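Local coordinates for programmed cell death 6-interacting protein (Homo sapiens, PDB 5WA1) that binds ESCRT-III CHMP4 proteins through its Bro1 domain, and acts in multivesicular body biogenesis, membrane repair and cytokinesis, at residues Cys111-Trp116 against Lys131-Ser136; Glu65-Leu70 against Leu90-Gln95. One frame throughout, in Å; residues are numbered along the deposited sequence.

Interaction 1: Cys111-Trp116 against Lys131-Ser136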
ATOM      1  N   CYS A 111     -10.979  32.302   5.147  1.00138.62           N
ATOM      2  CA  CYS A 111     -10.500  31.722   6.398  1.00144.58           C
ATOM      3  C   CYS A 111     -11.091  30.327   6.552  1.00137.87           C
ATOM      4  O   CYS A 111     -12.287  30.171   6.818  1.00141.42           O
ATOM      5  CB  CYS A 111     -10.856  32.616   7.583  1.00156.37           C
ATOM      6  SG  CYS A 111     -12.599  33.074   7.731  1.00169.20           S
ATOM      7  N   LEU A 112     -10.250  29.315   6.370  1.00122.47           N
ATOM      8  CA  LEU A 112     -10.639  27.918   6.511  1.00110.18           C
ATOM      9  C   LEU A 112      -9.478  27.195   7.163  1.00 96.93           C
ATOM     10  O   LEU A 112      -8.384  27.177   6.601  1.00 97.21           O
ATOM     11  CB  LEU A 112     -10.958  27.286   5.154  1.00115.73           C
ATOM     12  CG  LEU A 112     -12.414  27.059   4.755  1.00118.49           C
ATOM     13  CD1 LEU A 112     -12.470  26.389   3.394  1.00116.26           C
ATOM     14  CD2 LEU A 112     -13.124  26.218   5.796  1.00115.20           C
ATOM     15  N   THR A 113      -9.702  26.610   8.339  1.00 96.58           N
ATOM     16  CA  THR A 113      -8.649  25.918   9.075  1.00 92.32           C
ATOM     17  C   THR A 113      -9.008  24.446   9.233  1.00 79.12           C
ATOM     18  O   THR A 113     -10.020  24.102   9.855  1.00 74.45           O
ATOM     19  CB  THR A 113      -8.408  26.556  10.443  1.00 91.70           C
ATOM     20  OG1 THR A 113      -7.837  27.860  10.266  1.00 90.98           O
ATOM     21  CG2 THR A 113      -7.450  25.701  11.259  1.00 83.35           C
ATOM     22  N   PHE A 114      -8.170  23.583   8.682  1.00 68.01           N
ATOM     23  CA  PHE A 114      -8.349  22.145   8.804  1.00 68.35           C
ATOM     24  C   PHE A 114      -7.425  21.628   9.894  1.00 71.17           C
ATOM     25  O   PHE A 114      -6.228  21.944   9.906  1.00 67.50           O
ATOM     26  CB  PHE A 114      -8.067  21.445   7.478  1.00 68.54           C
ATOM     27  CG  PHE A 114      -8.801  22.047   6.314  1.00 72.72           C
ATOM     28  CD1 PHE A 114     -10.124  21.718   6.064  1.00 73.39           C
ATOM     29  CD2 PHE A 114      -8.164  22.943   5.471  1.00 73.08           C
ATOM     30  CE1 PHE A 114     -10.799  22.274   4.987  1.00 82.08           C
ATOM     31  CE2 PHE A 114      -8.829  23.504   4.396  1.00 76.44           C
ATOM     32  CZ  PHE A 114     -10.147  23.169   4.153  1.00 83.67           C
ATOM     33  N   THR A 115      -7.991  20.864  10.822  1.00 71.36           N
ATOM     34  CA  THR A 115      -7.249  20.281  11.929  1.00 74.81           C
ATOM     35  C   THR A 115      -7.254  18.772  11.764  1.00 64.91           C
ATOM     36  O   THR A 115      -8.322  18.162  11.673  1.00 67.09           O
ATOM     37  CB  THR A 115      -7.865  20.676  13.269  1.00 80.35           C
ATOM     38  OG1 THR A 115      -7.857  22.102  13.387  1.00 78.63           O
ATOM     39  CG2 THR A 115      -7.071  20.073  14.416  1.00 83.65           C
ATOM     40  N   TRP A 116      -6.061  18.180  11.730  1.00 58.23           N
ATOM     41  CA  TRP A 116      -5.891  16.749  11.531  1.00 60.65           C
ATOM     42  C   TRP A 116      -4.962  16.197  12.597  1.00 59.30           C
ATOM     43  O   TRP A 116      -4.033  16.875  13.049  1.00 61.47           O
ATOM     44  CB  TRP A 116      -5.318  16.434  10.150  1.00 63.49           C
ATOM     45  CG  TRP A 116      -6.282  16.660   9.036  1.00 63.29           C
ATOM     46  CD1 TRP A 116      -6.608  17.854   8.459  1.00 62.38           C
ATOM     47  CD2 TRP A 116      -7.042  15.659   8.351  1.00 54.20           C
ATOM     48  NE1 TRP A 116      -7.529  17.659   7.458  1.00 60.82           N
ATOM     49  CE2 TRP A 116      -7.812  16.320   7.371  1.00 61.58           C
ATOM     50  CE3 TRP A 116      -7.149  14.270   8.471  1.00 58.04           C
ATOM     51  CZ2 TRP A 116      -8.675  15.637   6.514  1.00 59.69           C
ATOM     52  CZ3 TRP A 116      -8.008  13.593   7.617  1.00 57.44           C
ATOM     53  CH2 TRP A 116      -8.760  14.279   6.657  1.00 55.42           C
ATOM     54  N   LYS A 131      -1.734  16.881  17.051  1.00 80.51           N
ATOM     55  CA  LYS A 131      -2.617  17.506  16.081  1.00 82.33           C
ATOM     56  C   LYS A 131      -1.873  18.607  15.340  1.00 85.45           C
ATOM     57  O   LYS A 131      -0.871  19.144  15.824  1.00 92.44           O
ATOM     58  CB  LYS A 131      -3.859  18.099  16.761  1.00 94.07           C
ATOM     59  CG  LYS A 131      -4.758  17.094  17.458  1.00105.10           C
ATOM     60  CD  LYS A 131      -5.942  17.799  18.110  1.00114.85           C
ATOM     61  CE  LYS A 131      -6.964  16.809  18.654  1.00120.68           C
ATOM     62  NZ  LYS A 131      -8.133  17.500  19.268  1.00122.63           N
ATOM     63  N   LEU A 132      -2.378  18.945  14.156  1.00 80.35           N
ATOM     64  CA  LEU A 132      -1.877  20.091  13.403  1.00 81.69           C
ATOM     65  C   LEU A 132      -3.038  20.774  12.694  1.00 72.18           C
ATOM     66  O   LEU A 132      -3.831  20.112  12.017  1.00 66.02           O
ATOM     67  CB  LEU A 132      -0.807  19.667  12.390  1.00 76.85           C
ATOM     68  CG  LEU A 132      -0.370  20.747  11.395  1.00 74.92           C
ATOM     69  CD1 LEU A 132       0.166  21.987  12.117  1.00 83.72           C
ATOM     70  CD2 LEU A 132       0.657  20.196  10.416  1.00 71.57           C
ATOM     71  N   ALA A 133      -3.130  22.093  12.843  1.00 77.68           N
ATOM     72  CA  ALA A 133      -4.171  22.886  12.205  1.00 80.51           C
ATOM     73  C   ALA A 133      -3.529  23.891  11.263  1.00 85.47           C
ATOM     74  O   ALA A 133      -2.636  24.640  11.667  1.00 92.22           O
ATOM     75  CB  ALA A 133      -5.034  23.601  13.244  1.00 76.68           C
ATOM     76  N   LEU A 134      -3.976  23.903  10.009  1.00 79.85           N
ATOM     77  CA  LEU A 134      -3.440  24.812   9.008  1.00 80.16           C
ATOM     78  C   LEU A 134      -4.561  25.347   8.131  1.00 81.33           C
ATOM     79  O   LEU A 134      -5.499  24.619   7.786  1.00 77.52           O
ATOM     80  CB  LEU A 134      -2.390  24.124   8.132  1.00 75.15           C
ATOM     81  CG  LEU A 134      -1.075  23.746   8.815  1.00 83.53           C
ATOM     82  CD1 LEU A 134      -0.217  22.918   7.883  1.00 74.47           C
ATOM     83  CD2 LEU A 134      -0.337  25.000   9.259  1.00 94.94           C
ATOM     84  N   ALA A 135      -4.455  26.626   7.772  1.00 85.03           N
ATOM     85  CA  ALA A 135      -5.368  27.243   6.807  1.00 75.49           C
ATOM     86  C   ALA A 135      -4.800  27.047   5.399  1.00 90.00           C
ATOM     87  O   ALA A 135      -4.283  27.966   4.758  1.00 98.45           O
ATOM     88  CB  ALA A 135      -5.580  28.719   7.139  1.00 84.01           C
ATOM     89  N   SER A 136      -4.898  25.804   4.923  1.00 84.83           N
ATOM     90  CA  SER A 136      -4.296  25.435   3.646  1.00 90.56           C
ATOM     91  C   SER A 136      -5.097  24.330   2.973  1.00 92.09           C
ATOM     92  O   SER A 136      -5.344  23.279   3.575  1.00 77.30           O
ATOM     93  CB  SER A 136      -2.846  24.981   3.833  1.00 94.52           C
ATOM     94  OG  SER A 136      -2.238  24.690   2.584  1.00 96.95           O
TER
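Phe-114 pairs with Leu-134 across a two-stranded antiparallel sheet, and each residue both gives and accepts a backbone hydrogen bond: Phe-114 N to Leu-134 O and Leu-134 N to Phe-114 O, both 3.0 Å. Two residues on, Trp-116 and Leu-132 form the next hydrogen-bonded pair, with Leu-132 N 2.9 Å from Trp-116 O. The carbonyl of Phe-114 also receives a weaker CA-H...O contact from Ala-133 CA at 3.2 Å. With CG beside the backbone N (chi1 -51°), the Phe-114 ring reaches just past the end of strand 131-134, CD2 coming 3.4 Å from Ser-136 O, which lies obliquely to the ring. The indole of Trp-116 leads away from the partner strand to helix 137-157, and its NE1 is hydrogen-bonded to Glu-140. On the other face, the non-hydrogen-bonded pair Thr-115 and Ala-133 draws together: the Ala-133 methyl sits 3.2 Å from Thr-115 OG1 and 3.8 Å from Thr-113 CG2. Polar cohesion between the strands thus resides in the main chain, while Phe-114 and Trp-116 also reach from the sheet to helices 56-75 and 137-157.

Interaction 2: Glu65-Leu70 against Leu90-Gln95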
ATOM      1  N   GLU A  65     -22.889  24.045  -0.213  1.00 99.71           N
ATOM      2  CA  GLU A  65     -23.562  23.243   0.802  1.00 96.34           C
ATOM      3  C   GLU A  65     -23.348  21.755   0.559  1.00 84.50           C
ATOM      4  O   GLU A  65     -23.208  20.975   1.511  1.00 82.28           O
ATOM      5  CB  GLU A  65     -25.054  23.565   0.813  1.00 97.76           C
ATOM      6  CG  GLU A  65     -25.701  23.319   2.154  1.00109.84           C
ATOM      7  CD  GLU A  65     -25.180  24.266   3.211  1.00118.55           C
ATOM      8  OE1 GLU A  65     -25.234  25.494   2.979  1.00115.08           O
ATOM      9  OE2 GLU A  65     -24.700  23.783   4.259  1.00123.32           O
ATOM     10  N   GLU A  66     -23.330  21.336  -0.707  1.00 85.04           N
ATOM     11  CA  GLU A  66     -23.087  19.929  -1.012  1.00 83.93           C
ATOM     12  C   GLU A  66     -21.637  19.538  -0.759  1.00 77.83           C
ATOM     13  O   GLU A  66     -21.357  18.371  -0.465  1.00 71.18           O
ATOM     14  CB  GLU A  66     -23.472  19.622  -2.460  1.00101.27           C
ATOM     15  CG  GLU A  66     -24.972  19.501  -2.690  1.00122.01           C
ATOM     16  CD  GLU A  66     -25.604  18.411  -1.840  1.00129.91           C
ATOM     17  OE1 GLU A  66     -26.440  18.742  -0.971  1.00132.02           O
ATOM     18  OE2 GLU A  66     -25.257  17.226  -2.035  1.00127.46           O
ATOM     19  N   LEU A  67     -20.706  20.488  -0.872  1.00 74.24           N
ATOM     20  CA  LEU A  67     -19.307  20.162  -0.627  1.00 82.86           C
ATOM     21  C   LEU A  67     -19.039  19.967   0.860  1.00 79.75           C
ATOM     22  O   LEU A  67     -18.300  19.054   1.250  1.00 66.47           O
ATOM     23  CB  LEU A  67     -18.395  21.249  -1.192  1.00 85.26           C
ATOM     24  CG  LEU A  67     -16.922  20.943  -0.892  1.00 81.96           C
ATOM     25  CD1 LEU A  67     -16.504  19.612  -1.515  1.00 84.30           C
ATOM     26  CD2 LEU A  67     -16.010  22.066  -1.341  1.00 87.75           C
ATOM     27  N   SER A  68     -19.624  20.820   1.701  1.00 74.86           N
ATOM     28  CA  SER A  68     -19.491  20.642   3.143  1.00 75.91           C
ATOM     29  C   SER A  68     -20.104  19.317   3.578  1.00 68.61           C
ATOM     30  O   SER A  68     -19.541  18.608   4.423  1.00 68.76           O
ATOM     31  CB  SER A  68     -20.151  21.813   3.883  1.00 75.42           C
ATOM     32  OG  SER A  68     -19.692  21.875   5.229  1.00 76.64           O
ATOM     33  N   LYS A  69     -21.263  18.971   3.008  1.00 71.76           N
ATOM     34  CA  LYS A  69     -21.869  17.672   3.271  1.00 68.84           C
ATOM     35  C   LYS A  69     -20.947  16.545   2.835  1.00 69.23           C
ATOM     36  O   LYS A  69     -20.786  15.550   3.553  1.00 67.04           O
ATOM     37  CB  LYS A  69     -23.216  17.581   2.555  1.00 72.07           C
ATOM     38  CG  LYS A  69     -23.859  16.205   2.548  1.00 71.38           C
ATOM     39  CD  LYS A  69     -25.205  16.265   1.825  1.00 90.17           C
ATOM     40  CE  LYS A  69     -25.834  14.890   1.659  1.00 93.90           C
ATOM     41  NZ  LYS A  69     -27.153  14.977   0.965  1.00101.21           N
ATOM     42  N   LEU A  70     -20.313  16.697   1.668  1.00 65.39           N
ATOM     43  CA  LEU A  70     -19.411  15.668   1.166  1.00 62.66           C
ATOM     44  C   LEU A  70     -18.215  15.482   2.088  1.00 68.27           C
ATOM     45  O   LEU A  70     -17.756  14.352   2.291  1.00 57.96           O
ATOM     46  CB  LEU A  70     -18.948  16.011  -0.252  1.00 63.34           C
ATOM     47  CG  LEU A  70     -17.865  15.105  -0.859  1.00 65.06           C
ATOM     48  CD1 LEU A  70     -18.325  13.653  -0.872  1.00 64.93           C
ATOM     49  CD2 LEU A  70     -17.489  15.564  -2.263  1.00 62.90           C
ATOM     50  N   LEU A  90     -12.470   9.275  -2.451  1.00 47.94           N
ATOM     51  CA  LEU A  90     -11.895   9.621  -3.747  1.00 53.09           C
ATOM     52  C   LEU A  90     -12.619  10.809  -4.362  1.00 56.55           C
ATOM     53  O   LEU A  90     -11.986  11.730  -4.894  1.00 55.97           O
ATOM     54  CB  LEU A  90     -11.963   8.424  -4.687  1.00 51.54           C
ATOM     55  CG  LEU A  90     -11.149   7.211  -4.245  1.00 54.54           C
ATOM     56  CD1 LEU A  90     -11.343   6.077  -5.233  1.00 55.99           C
ATOM     57  CD2 LEU A  90      -9.688   7.583  -4.107  1.00 51.79           C
ATOM     58  N   ARG A  91     -13.951  10.801  -4.300  1.00 56.41           N
ATOM     59  CA  ARG A  91     -14.722  11.911  -4.844  1.00 55.82           C
ATOM     60  C   ARG A  91     -14.379  13.215  -4.135  1.00 66.36           C
ATOM     61  O   ARG A  91     -14.229  14.261  -4.781  1.00 58.30           O
ATOM     62  CB  ARG A  91     -16.217  11.616  -4.735  1.00 57.53           C
ATOM     63  CG  ARG A  91     -17.089  12.748  -5.269  1.00 65.15           C
ATOM     64  CD  ARG A  91     -18.552  12.592  -4.876  1.00 71.99           C
ATOM     65  NE  ARG A  91     -19.298  13.826  -5.120  1.00 80.86           N
ATOM     66  CZ  ARG A  91     -20.544  14.046  -4.716  1.00 81.53           C
ATOM     67  NH1 ARG A  91     -21.205  13.110  -4.044  1.00 82.42           N
ATOM     68  NH2 ARG A  91     -21.131  15.206  -4.982  1.00 77.72           N
ATOM     69  N   TYR A  92     -14.241  13.176  -2.808  1.00 54.65           N
ATOM     70  CA  TYR A  92     -13.937  14.406  -2.084  1.00 62.77           C
ATOM     71  C   TYR A  92     -12.533  14.909  -2.414  1.00 58.81           C
ATOM     72  O   TYR A  92     -12.318  16.124  -2.481  1.00 60.22           O
ATOM     73  CB  TYR A  92     -14.118  14.191  -0.578  1.00 56.46           C
ATOM     74  CG  TYR A  92     -13.762  15.391   0.268  1.00 59.34           C
ATOM     75  CD1 TYR A  92     -14.501  16.568   0.185  1.00 62.62           C
ATOM     76  CD2 TYR A  92     -12.682  15.353   1.144  1.00 57.82           C
ATOM     77  CE1 TYR A  92     -14.175  17.673   0.950  1.00 72.46           C
ATOM     78  CE2 TYR A  92     -12.347  16.460   1.917  1.00 60.51           C
ATOM     79  CZ  TYR A  92     -13.097  17.615   1.814  1.00 67.36           C
ATOM     80  OH  TYR A  92     -12.777  18.718   2.572  1.00 64.96           O
ATOM     81  N   TYR A  93     -11.578  14.004  -2.653  1.00 57.56           N
ATOM     82  CA  TYR A  93     -10.259  14.439  -3.104  1.00 52.52           C
ATOM     83  C   TYR A  93     -10.333  15.103  -4.473  1.00 55.20           C
ATOM     84  O   TYR A  93      -9.710  16.148  -4.695  1.00 60.97           O
ATOM     85  CB  TYR A  93      -9.283  13.257  -3.145  1.00 49.77           C
ATOM     86  CG  TYR A  93      -7.897  13.664  -3.583  1.00 57.22           C
ATOM     87  CD1 TYR A  93      -7.025  14.283  -2.699  1.00 49.40           C
ATOM     88  CD2 TYR A  93      -7.462  13.441  -4.887  1.00 63.32           C
ATOM     89  CE1 TYR A  93      -5.755  14.662  -3.093  1.00 57.20           C
ATOM     90  CE2 TYR A  93      -6.188  13.813  -5.290  1.00 58.50           C
ATOM     91  CZ  TYR A  93      -5.341  14.423  -4.390  1.00 60.06           C
ATOM     92  OH  TYR A  93      -4.076  14.802  -4.784  1.00 69.94           O
ATOM     93  N   ASP A  94     -11.087  14.514  -5.404  1.00 64.63           N
ATOM     94  CA  ASP A  94     -11.256  15.132  -6.716  1.00 62.90           C
ATOM     95  C   ASP A  94     -11.876  16.519  -6.598  1.00 67.04           C
ATOM     96  O   ASP A  94     -11.466  17.451  -7.298  1.00 69.42           O
ATOM     97  CB  ASP A  94     -12.125  14.251  -7.615  1.00 70.51           C
ATOM     98  CG  ASP A  94     -11.396  13.017  -8.116  1.00 85.93           C
ATOM     99  OD1 ASP A  94     -10.154  12.962  -7.991  1.00 89.05           O
ATOM    100  OD2 ASP A  94     -12.070  12.108  -8.647  1.00 88.00           O
ATOM    101  N   GLN A  95     -12.862  16.675  -5.715  1.00 69.34           N
ATOM    102  CA  GLN A  95     -13.568  17.948  -5.631  1.00 70.88           C
ATOM    103  C   GLN A  95     -12.651  19.049  -5.112  1.00 71.63           C
ATOM    104  O   GLN A  95     -12.635  20.156  -5.661  1.00 83.90           O
ATOM    105  CB  GLN A  95     -14.808  17.801  -4.752  1.00 67.18           C
ATOM    106  CG  GLN A  95     -15.836  18.910  -4.942  1.00 81.65           C
ATOM    107  CD  GLN A  95     -16.272  19.058  -6.386  1.00 81.96           C
ATOM    108  OE1 GLN A  95     -17.185  18.369  -6.848  1.00 79.95           O
ATOM    109  NE2 GLN A  95     -15.620  19.964  -7.108  1.00 82.19           N
TER
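A largely apolar helix-helix contact, with Leu-70 and Leu-67 of helix 56-75 set against Tyr-92, Arg-91 and Gln-95 of helix 83-97, joins two successive helices of the BRO1 domain. No hydrogen bond crosses it. Leu-70 contributes the largest share of the buried surface: its CG is 3.8 Å from Tyr-92 CD1, while its CD2 methyl lies in the plane of the phenol at the ring edge and 3.7 Å from Tyr-92 CA. The same methyl also covers one face of the Arg-91 guanidinium, 3.8 Å from NE. Arg-91 reaches it because its chain runs extended from CG to NE, past the leucine. The helix segments run obliquely, their N-to-C directions 136° apart, with axes 10.7 Å apart at closest approach. The pair belongs to the largely helical BRO1 domain, which is related in sequence to TPR-like helical repeats. One turn back from Leu-70, the CD1 methyl of Leu-67 comes up to the edge of the Tyr-92 ring, 3.9 Å from CE1, and rests 3.6 Å from Gln-95 CG. Beyond that CG the Gln-95 chain bends at chi2 (55°), turning the amide aside to partners near the C terminus: NE2 is hydrogen-bonded to Asp-374 OD1 and OE1 to the backbone N of Leu-375. The buried Tyr-92 hydroxyl is likewise satisfied beyond the helix pair, by Glu-140 of helix 137-157.

In the fold
From the N terminus, helix 56-75 is followed by a short connection into helix 83-97, and interaction 2 closes that excursion. The chain then passes to strand 114-117, makes a loop, and returns as strand 131-134, so interaction 1 closes a second excursion before helix 137-157 begins. The two are in series, neither nested nor crossed. Their centres are about 17 Å apart and their nearest atoms about 5 Å, without touching. Intermediaries connect them: Glu-140 receives Trp-116 of interaction 1 through OE1 and Tyr-92 of interaction 2 through OE2, and Arg-71 of helix 56-75 touches both of these aromatic residues. Helix 137-157 thereby ties the sheet to helix 83-97, and Arg-71 brings helix 56-75 to the same junction.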